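Local coordinates for protein carbonic anhydrase (Sordaria macrospora, PDB 4O1K) that catalyses the reversible hydration of carbon dioxide to bicarbonate as a tetrameric, zinc-containing beta-carbonic anhydrase, at residues H106-G111 with H192-N197; D139-H144 with E159-L164. All blocks are in the same frame, centred on the assembly; numbering follows the deposited sequence.

Contact 1: H106-G111 with H192-N197; sequences HIVVCG and HGWVFN
Strands 106-111 and 192-197 run parallel, their axes 4.5 Å apart at closest approach and their N-to-C directions 28° apart, with V108 beside H192, V109 beside G193, C110 beside W194 and G111 beside V195. Five backbone hydrogen bonds form the regular parallel ladder. I107 O accepts the N-H of H192, V109 gives its N-H to H192 O and takes that of W194 on its own O, and G111 does the same two residues on, with W194 O and F196 N; the bond from V109 N to H192 O is 2.9 Å long.

On the face carrying V108, C110, H192 and W194, the valine crosses the indole at about a right angle. Its CG2 sits over the six-membered ring in a CH-pi contact, 4.0 Å from the ring centroid, and CG1 also lies over the face, displaced toward the rim, 3.6 Å from W194 CE3. C110 SG lies 4.3 Å from F196 CB. At the start of the pair H106 and H192 meet at their edges, neither ring over the other, ring planes at 35°: ND1 of H106 and NE2 of H192 are hydrogen-bonded at 3.0 Å, each close to the other's ring plane, and the proton may sit on either nitrogen. The angle at the hydrogen is 143°, less straight than in the ladder bonds. W194 also meets F22 of the second subunit edge-to-face.

These are neighbouring strands inside the beta-carbonic anhydrase sheet, and strand 106-112 ends at the zinc ligand H112, with the ligand C115 just beyond it. The ladder satisfies the buried backbone polar groups between the strands, while the imidazole pair adds a side-chain bond that probably ties the rotation of each ring to the other.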
ATOM      1  N   HIS A 106      -9.664 -11.668 -20.954  1.00 32.92           N
ATOM      2  CA  HIS A 106      -9.822 -10.243 -21.177  1.00 30.85           C
ATOM      3  C   HIS A 106      -9.605  -9.477 -19.874  1.00 31.97           C
ATOM      4  O   HIS A 106     -10.012  -9.926 -18.803  1.00 30.39           O
ATOM      5  CB  HIS A 106     -11.245  -9.946 -21.669  1.00 33.96           C
ATOM      6  CG  HIS A 106     -11.616 -10.669 -22.923  1.00 38.29           C
ATOM      7  ND1 HIS A 106     -11.276 -10.203 -24.176  1.00 40.80           N
ATOM      8  CD2 HIS A 106     -12.311 -11.819 -23.120  1.00 40.97           C
ATOM      9  CE1 HIS A 106     -11.743 -11.041 -25.093  1.00 39.71           C
ATOM     10  NE2 HIS A 106     -12.371 -12.030 -24.479  1.00 34.36           N
ATOM     11  N   ILE A 107      -8.975  -8.309 -19.964  1.00 34.95           N
ATOM     12  CA  ILE A 107      -8.962  -7.395 -18.819  1.00 27.18           C
ATOM     13  C   ILE A 107      -9.538  -6.085 -19.342  1.00 27.58           C
ATOM     14  O   ILE A 107      -9.084  -5.584 -20.346  1.00 28.20           O
ATOM     15  CB  ILE A 107      -7.553  -7.150 -18.297  1.00 27.48           C
ATOM     16  CG1 ILE A 107      -6.918  -8.456 -17.808  1.00 28.22           C
ATOM     17  CG2 ILE A 107      -7.598  -6.171 -17.087  1.00 26.96           C
ATOM     18  CD1 ILE A 107      -5.478  -8.293 -17.255  1.00 34.78           C
ATOM     19  N   VAL A 108     -10.574  -5.561 -18.694  1.00 27.39           N
ATOM     20  CA  VAL A 108     -11.216  -4.326 -19.152  1.00 22.38           C
ATOM     21  C   VAL A 108     -11.003  -3.317 -18.038  1.00 23.06           C
ATOM     22  O   VAL A 108     -11.247  -3.654 -16.886  1.00 26.65           O
ATOM     23  CB  VAL A 108     -12.733  -4.535 -19.222  1.00 29.27           C
ATOM     24  CG1 VAL A 108     -13.445  -3.193 -19.441  1.00 30.94           C
ATOM     25  CG2 VAL A 108     -13.090  -5.574 -20.323  1.00 26.11           C
ATOM     26  N   VAL A 109     -10.563  -2.110 -18.379  1.00 22.47           N
ATOM     27  CA  VAL A 109     -10.641  -0.984 -17.446  1.00 25.57           C
ATOM     28  C   VAL A 109     -11.796  -0.164 -17.963  1.00 23.88           C
ATOM     29  O   VAL A 109     -11.774   0.281 -19.113  1.00 25.78           O
ATOM     30  CB  VAL A 109      -9.371  -0.126 -17.480  1.00 24.54           C
ATOM     31  CG1 VAL A 109      -9.555   1.137 -16.632  1.00 26.62           C
ATOM     32  CG2 VAL A 109      -8.203  -0.928 -16.938  1.00 26.90           C
ATOM     33  N   CYS A 110     -12.818   0.019 -17.125  1.00 22.71           N
ATOM     34  CA  CYS A 110     -13.993   0.766 -17.558  1.00 25.04           C
ATOM     35  C   CYS A 110     -14.128   2.024 -16.735  1.00 28.63           C
ATOM     36  O   CYS A 110     -14.325   1.951 -15.510  1.00 28.88           O
ATOM     37  CB  CYS A 110     -15.250  -0.080 -17.387  1.00 27.25           C
ATOM     38  SG  CYS A 110     -16.705   0.670 -18.208  1.00 32.72           S
ATOM     39  N   GLY A 111     -14.006   3.178 -17.381  1.00 26.53           N
ATOM     40  CA  GLY A 111     -14.273   4.409 -16.659  1.00 26.95           C
ATOM     41  C   GLY A 111     -15.712   4.804 -16.925  1.00 28.19           C
ATOM     42  O   GLY A 111     -16.450   4.062 -17.580  1.00 28.00           O
ATOM     43  N   HIS A 192      -8.713  -4.012 -22.706  1.00 30.35           N
ATOM     44  CA  HIS A 192      -9.666  -3.079 -23.296  1.00 32.27           C
ATOM     45  C   HIS A 192      -9.849  -1.879 -22.393  1.00 32.13           C
ATOM     46  O   HIS A 192      -9.809  -2.017 -21.164  1.00 30.81           O
ATOM     47  CB  HIS A 192     -11.030  -3.726 -23.451  1.00 37.22           C
ATOM     48  CG  HIS A 192     -11.001  -5.070 -24.094  1.00 39.13           C
ATOM     49  ND1 HIS A 192     -11.136  -5.250 -25.456  1.00 44.44           N
ATOM     50  CD2 HIS A 192     -10.908  -6.310 -23.558  1.00 42.88           C
ATOM     51  CE1 HIS A 192     -11.096  -6.543 -25.730  1.00 42.93           C
ATOM     52  NE2 HIS A 192     -10.968  -7.208 -24.596  1.00 41.37           N
ATOM     53  N   GLY A 193     -10.052  -0.711 -23.008  1.00 29.70           N
ATOM     54  CA  GLY A 193     -10.346   0.500 -22.256  1.00 29.75           C
ATOM     55  C   GLY A 193     -11.701   0.981 -22.735  1.00 26.21           C
ATOM     56  O   GLY A 193     -11.845   1.349 -23.880  1.00 27.59           O
ATOM     57  N   TRP A 194     -12.685   0.980 -21.854  1.00 24.79           N
ATOM     58  CA  TRP A 194     -14.047   1.355 -22.235  1.00 28.76           C
ATOM     59  C   TRP A 194     -14.532   2.451 -21.314  1.00 30.40           C
ATOM     60  O   TRP A 194     -13.930   2.699 -20.250  1.00 27.92           O
ATOM     61  CB  TRP A 194     -14.969   0.144 -22.121  1.00 30.50           C
ATOM     62  CG  TRP A 194     -14.656  -1.029 -23.046  1.00 31.66           C
ATOM     63  CD1 TRP A 194     -13.861  -1.026 -24.170  1.00 32.16           C
ATOM     64  CD2 TRP A 194     -15.146  -2.377 -22.908  1.00 33.85           C
ATOM     65  NE1 TRP A 194     -13.848  -2.297 -24.742  1.00 28.21           N
ATOM     66  CE2 TRP A 194     -14.616  -3.139 -23.977  1.00 31.82           C
ATOM     67  CE3 TRP A 194     -15.981  -3.017 -21.978  1.00 33.82           C
ATOM     68  CZ2 TRP A 194     -14.910  -4.508 -24.147  1.00 34.99           C
ATOM     69  CZ3 TRP A 194     -16.266  -4.379 -22.148  1.00 35.20           C
ATOM     70  CH2 TRP A 194     -15.723  -5.105 -23.216  1.00 36.98           C
ATOM     71  N   VAL A 195     -15.593   3.147 -21.718  1.00 29.33           N
ATOM     72  CA  VAL A 195     -16.144   4.191 -20.873  1.00 27.37           C
ATOM     73  C   VAL A 195     -17.653   4.087 -20.962  1.00 31.55           C
ATOM     74  O   VAL A 195     -18.190   4.009 -22.070  1.00 35.92           O
ATOM     75  CB  VAL A 195     -15.716   5.602 -21.315  1.00 32.23           C
ATOM     76  CG1 VAL A 195     -16.305   6.641 -20.360  1.00 30.31           C
ATOM     77  CG2 VAL A 195     -14.220   5.736 -21.309  1.00 37.59           C
ATOM     78  N   PHE A 196     -18.320   4.046 -19.807  1.00 28.67           N
ATOM     79  CA  PHE A 196     -19.775   3.973 -19.729  1.00 29.19           C
ATOM     80  C   PHE A 196     -20.351   5.367 -19.609  1.00 30.98           C
ATOM     81  O   PHE A 196     -19.738   6.256 -18.982  1.00 29.91           O
ATOM     82  CB  PHE A 196     -20.202   3.108 -18.530  1.00 28.92           C
ATOM     83  CG  PHE A 196     -21.677   3.030 -18.336  1.00 30.72           C
ATOM     84  CD1 PHE A 196     -22.471   2.292 -19.208  1.00 35.00           C
ATOM     85  CD2 PHE A 196     -22.279   3.675 -17.263  1.00 35.62           C
ATOM     86  CE1 PHE A 196     -23.851   2.215 -19.021  1.00 38.73           C
ATOM     87  CE2 PHE A 196     -23.662   3.608 -17.075  1.00 36.95           C
ATOM     88  CZ  PHE A 196     -24.443   2.881 -17.958  1.00 37.45           C
ATOM     89  N   ASN A 197     -21.532   5.560 -20.201  1.00 28.97           N
ATOM     90  CA  ASN A 197     -22.153   6.866 -20.274  1.00 30.89           C
ATOM     91  C   ASN A 197     -23.541   6.716 -19.655  1.00 32.41           C
ATOM     92  O   ASN A 197     -24.443   6.090 -20.263  1.00 36.19           O
ATOM     93  CB  ASN A 197     -22.290   7.300 -21.750  1.00 38.57           C
ATOM     94  CG  ASN A 197     -22.699   8.759 -21.905  1.00 46.80           C
ATOM     95  OD1 ASN A 197     -23.087   9.426 -20.943  1.00 50.46           O
ATOM     96  ND2 ASN A 197     -22.617   9.260 -23.126  1.00 44.66           N
TER

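Contact 2: D139-H144 with E159-L164; sequences DVYRLH and ERLVEL
The imidazole of H144 carries L164 CD2 over the centre of one face, 3.9 Å from the ring centroid and 11° off the normal, a CH-pi contact. CD1, the other branch of L164, reaches back to H144 CB at 3.8 Å, so the leucine fork covers both the ring and its stem. The same CD2 lies over one face of the R160 guanidinium, toward its rim, and in the plane of that group NH1 is paired with E163 OE1 at 2.8 Å, meeting the carboxylate on its anti side. At the Y141 ring, L161 CD2 comes in at the edge, 4.3 Å from Y141 CD1.

Between these groups V140 CG1 meets L161 CD1 at 4.0 Å and L164 CB at 4.2 Å. Helix 130-143 and the residue after it thus pack across helix 154-174, the two segments crossing at 99° with axes 9.9 Å apart, and L148 of helix 145-150 touches Y141, L161 and L164.

No hydrogen bond spans the segments: aliphatic branches, one face of the imidazole and the edge of the tyrosine ring make the join, and polar ends look to other partners, H144 NE2 to E168 and Y141 OH to D149. The bond to E168 probably steadies the imidazole that L164 covers.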
ATOM      1  N   ASP A 139      -1.895  13.126 -11.678  1.00 28.25           N
ATOM      2  CA  ASP A 139      -0.727  12.718 -12.443  1.00 28.38           C
ATOM      3  C   ASP A 139      -1.116  12.440 -13.892  1.00 29.81           C
ATOM      4  O   ASP A 139      -0.402  12.826 -14.831  1.00 31.15           O
ATOM      5  CB  ASP A 139      -0.067  11.476 -11.837  1.00 34.66           C
ATOM      6  CG  ASP A 139       0.768  11.793 -10.597  1.00 43.11           C
ATOM      7  OD1 ASP A 139       0.986  12.985 -10.304  1.00 42.92           O
ATOM      8  OD2 ASP A 139       1.218  10.834  -9.931  1.00 46.77           O
ATOM      9  N   VAL A 140      -2.258  11.779 -14.097  1.00 29.00           N
ATOM     10  CA  VAL A 140      -2.749  11.590 -15.468  1.00 30.87           C
ATOM     11  C   VAL A 140      -2.917  12.931 -16.188  1.00 30.75           C
ATOM     12  O   VAL A 140      -2.432  13.111 -17.330  1.00 31.01           O
ATOM     13  CB  VAL A 140      -4.061  10.792 -15.503  1.00 27.19           C
ATOM     14  CG1 VAL A 140      -4.640  10.809 -16.910  1.00 25.60           C
ATOM     15  CG2 VAL A 140      -3.818   9.355 -15.039  1.00 27.09           C
ATOM     16  N   TYR A 141      -3.562  13.895 -15.526  1.00 32.67           N
ATOM     17  CA  TYR A 141      -3.714  15.245 -16.111  1.00 33.26           C
ATOM     18  C   TYR A 141      -2.374  15.807 -16.564  1.00 36.86           C
ATOM     19  O   TYR A 141      -2.240  16.285 -17.696  1.00 36.59           O
ATOM     20  CB  TYR A 141      -4.352  16.232 -15.119  1.00 35.40           C
ATOM     21  CG  TYR A 141      -4.837  17.526 -15.767  1.00 40.54           C
ATOM     22  CD1 TYR A 141      -6.195  17.755 -15.985  1.00 43.62           C
ATOM     23  CD2 TYR A 141      -3.941  18.499 -16.196  1.00 43.39           C
ATOM     24  CE1 TYR A 141      -6.648  18.931 -16.595  1.00 44.38           C
ATOM     25  CE2 TYR A 141      -4.386  19.671 -16.816  1.00 43.83           C
ATOM     26  CZ  TYR A 141      -5.741  19.879 -17.006  1.00 46.00           C
ATOM     27  OH  TYR A 141      -6.177  21.050 -17.618  1.00 45.34           O
ATOM     28  N   ARG A 142      -1.386  15.777 -15.672  1.00 35.68           N
ATOM     29  CA  ARG A 142      -0.090  16.356 -15.984  1.00 36.00           C
ATOM     30  C   ARG A 142       0.574  15.649 -17.170  1.00 37.30           C
ATOM     31  O   ARG A 142       1.273  16.284 -17.944  1.00 41.04           O
ATOM     32  CB  ARG A 142       0.808  16.355 -14.736  1.00 42.07           C
ATOM     33  CG  ARG A 142       0.270  17.251 -13.620  1.00 43.43           C
ATOM     34  CD  ARG A 142       1.137  17.215 -12.348  1.00 48.11           C
ATOM     35  NE  ARG A 142       0.545  18.047 -11.305  1.00 46.10           N
ATOM     36  CZ  ARG A 142       0.038  17.586 -10.170  1.00 47.14           C
ATOM     37  NH1 ARG A 142       0.079  16.282  -9.878  1.00 46.94           N
ATOM     38  NH2 ARG A 142      -0.494  18.440  -9.302  1.00 49.52           N
ATOM     39  N   LEU A 143       0.298  14.357 -17.352  1.00 39.39           N
ATOM     40  CA  LEU A 143       0.876  13.596 -18.455  1.00 41.61           C
ATOM     41  C   LEU A 143       0.328  14.043 -19.809  1.00 45.37           C
ATOM     42  O   LEU A 143       0.906  13.735 -20.856  1.00 46.16           O
ATOM     43  CB  LEU A 143       0.600  12.100 -18.279  1.00 40.29           C
ATOM     44  CG  LEU A 143       1.610  11.333 -17.421  1.00 43.93           C
ATOM     45  CD1 LEU A 143       1.105   9.966 -17.068  1.00 43.86           C
ATOM     46  CD2 LEU A 143       2.927  11.217 -18.151  1.00 45.90           C
ATOM     47  N   HIS A 144      -0.796  14.749 -19.785  1.00 44.52           N
ATOM     48  CA  HIS A 144      -1.462  15.165 -21.004  1.00 40.16           C
ATOM     49  C   HIS A 144      -1.855  16.623 -20.870  1.00 39.08           C
ATOM     50  O   HIS A 144      -2.861  17.071 -21.418  1.00 37.89           O
ATOM     51  CB  HIS A 144      -2.699  14.297 -21.219  1.00 39.83           C
ATOM     52  CG  HIS A 144      -2.385  12.845 -21.367  1.00 41.46           C
ATOM     53  ND1 HIS A 144      -2.032  12.281 -22.574  1.00 42.84           N
ATOM     54  CD2 HIS A 144      -2.353  11.844 -20.454  1.00 40.11           C
ATOM     55  CE1 HIS A 144      -1.799  10.990 -22.401  1.00 43.21           C
ATOM     56  NE2 HIS A 144      -1.998  10.698 -21.126  1.00 44.07           N
ATOM     57  N   GLU A 159     -14.418  15.103 -19.394  1.00 40.25           N
ATOM     58  CA  GLU A 159     -14.725  13.855 -20.104  1.00 38.94           C
ATOM     59  C   GLU A 159     -13.452  13.317 -20.762  1.00 35.87           C
ATOM     60  O   GLU A 159     -13.185  12.091 -20.757  1.00 38.07           O
ATOM     61  CB  GLU A 159     -15.859  14.072 -21.121  1.00 42.69           C
ATOM     62  CG  GLU A 159     -17.158  14.517 -20.446  1.00 48.66           C
ATOM     63  CD  GLU A 159     -18.345  14.585 -21.392  1.00 59.72           C
ATOM     64  OE1 GLU A 159     -18.142  14.648 -22.630  1.00 61.78           O
ATOM     65  OE2 GLU A 159     -19.489  14.571 -20.882  1.00 63.25           O
ATOM     66  N   ARG A 160     -12.649  14.239 -21.296  1.00 36.34           N
ATOM     67  CA  ARG A 160     -11.408  13.835 -21.924  1.00 35.17           C
ATOM     68  C   ARG A 160     -10.496  13.241 -20.868  1.00 34.90           C
ATOM     69  O   ARG A 160      -9.844  12.246 -21.125  1.00 32.46           O
ATOM     70  CB  ARG A 160     -10.723  15.007 -22.644  1.00 38.18           C
ATOM     71  CG  ARG A 160      -9.543  14.596 -23.534  1.00 38.72           C
ATOM     72  CD  ARG A 160      -9.922  13.506 -24.564  1.00 39.40           C
ATOM     73  NE  ARG A 160      -8.742  13.028 -25.281  1.00 41.42           N
ATOM     74  CZ  ARG A 160      -8.574  11.774 -25.690  1.00 44.39           C
ATOM     75  NH1 ARG A 160      -9.512  10.871 -25.459  1.00 41.80           N
ATOM     76  NH2 ARG A 160      -7.465  11.417 -26.319  1.00 46.53           N
ATOM     77  N   LEU A 161     -10.442  13.857 -19.685  1.00 33.98           N
ATOM     78  CA  LEU A 161      -9.651  13.319 -18.568  1.00 30.97           C
ATOM     79  C   LEU A 161     -10.106  11.926 -18.154  1.00 31.28           C
ATOM     80  O   LEU A 161      -9.285  11.060 -17.823  1.00 26.32           O
ATOM     81  CB  LEU A 161      -9.735  14.249 -17.355  1.00 34.60           C
ATOM     82  CG  LEU A 161      -8.980  13.786 -16.107  1.00 33.00           C
ATOM     83  CD1 LEU A 161      -7.510  13.538 -16.411  1.00 32.47           C
ATOM     84  CD2 LEU A 161      -9.132  14.799 -14.981  1.00 31.02           C
ATOM     85  N   VAL A 162     -11.412  11.704 -18.159  1.00 26.09           N
ATOM     86  CA  VAL A 162     -11.951  10.387 -17.814  1.00 25.90           C
ATOM     87  C   VAL A 162     -11.379   9.375 -18.802  1.00 27.42           C
ATOM     88  O   VAL A 162     -10.897   8.263 -18.403  1.00 27.44           O
ATOM     89  CB  VAL A 162     -13.493  10.399 -17.900  1.00 31.87           C
ATOM     90  CG1 VAL A 162     -14.050   8.996 -18.042  1.00 34.00           C
ATOM     91  CG2 VAL A 162     -14.089  11.081 -16.658  1.00 35.92           C
ATOM     92  N   GLU A 163     -11.391   9.776 -20.080  1.00 29.53           N
ATOM     93  CA  GLU A 163     -10.915   8.895 -21.164  1.00 29.96           C
ATOM     94  C   GLU A 163      -9.405   8.605 -21.048  1.00 27.58           C
ATOM     95  O   GLU A 163      -8.945   7.449 -21.134  1.00 30.26           O
ATOM     96  CB  GLU A 163     -11.234   9.528 -22.533  1.00 34.02           C
ATOM     97  CG  GLU A 163     -12.744   9.645 -22.787  1.00 33.12           C
ATOM     98  CD  GLU A 163     -13.097  10.469 -24.024  1.00 40.06           C
ATOM     99  OE1 GLU A 163     -12.186  11.029 -24.667  1.00 38.36           O
ATOM    100  OE2 GLU A 163     -14.302  10.545 -24.338  1.00 42.67           O
ATOM    101  N   LEU A 164      -8.620   9.663 -20.922  1.00 28.20           N
ATOM    102  CA  LEU A 164      -7.177   9.500 -20.746  1.00 27.47           C
ATOM    103  C   LEU A 164      -6.818   8.694 -19.513  1.00 27.43           C
ATOM    104  O   LEU A 164      -5.801   8.000 -19.494  1.00 28.20           O
ATOM    105  CB  LEU A 164      -6.498  10.862 -20.695  1.00 26.38           C
ATOM    106  CG  LEU A 164      -6.568  11.525 -22.084  1.00 33.52           C
ATOM    107  CD1 LEU A 164      -6.202  12.982 -21.969  1.00 33.73           C
ATOM    108  CD2 LEU A 164      -5.609  10.823 -23.010  1.00 34.51           C
TER

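Both contacts are largely buried, but contact 1 lies near the centre of the chain, within the sheet, whereas contact 2 joins two helices farther out, its centre about 15 Å from that of contact 1. Contact 2 is nested along the chain inside the loop that contact 1 closes. They share no element, yet they touch: V195 CG1 of strand 190-197 packs on V162 CG1 of helix 154-174 at 4.0 Å, so that helix faces the sheet with V162 and helix 130-143 with L161 and L164. Backbone hydrogen bonds dominate the first contact, apolar side chains the second. Each reaches another copy of the protein, contact 1 the second subunit, contact 2 the third.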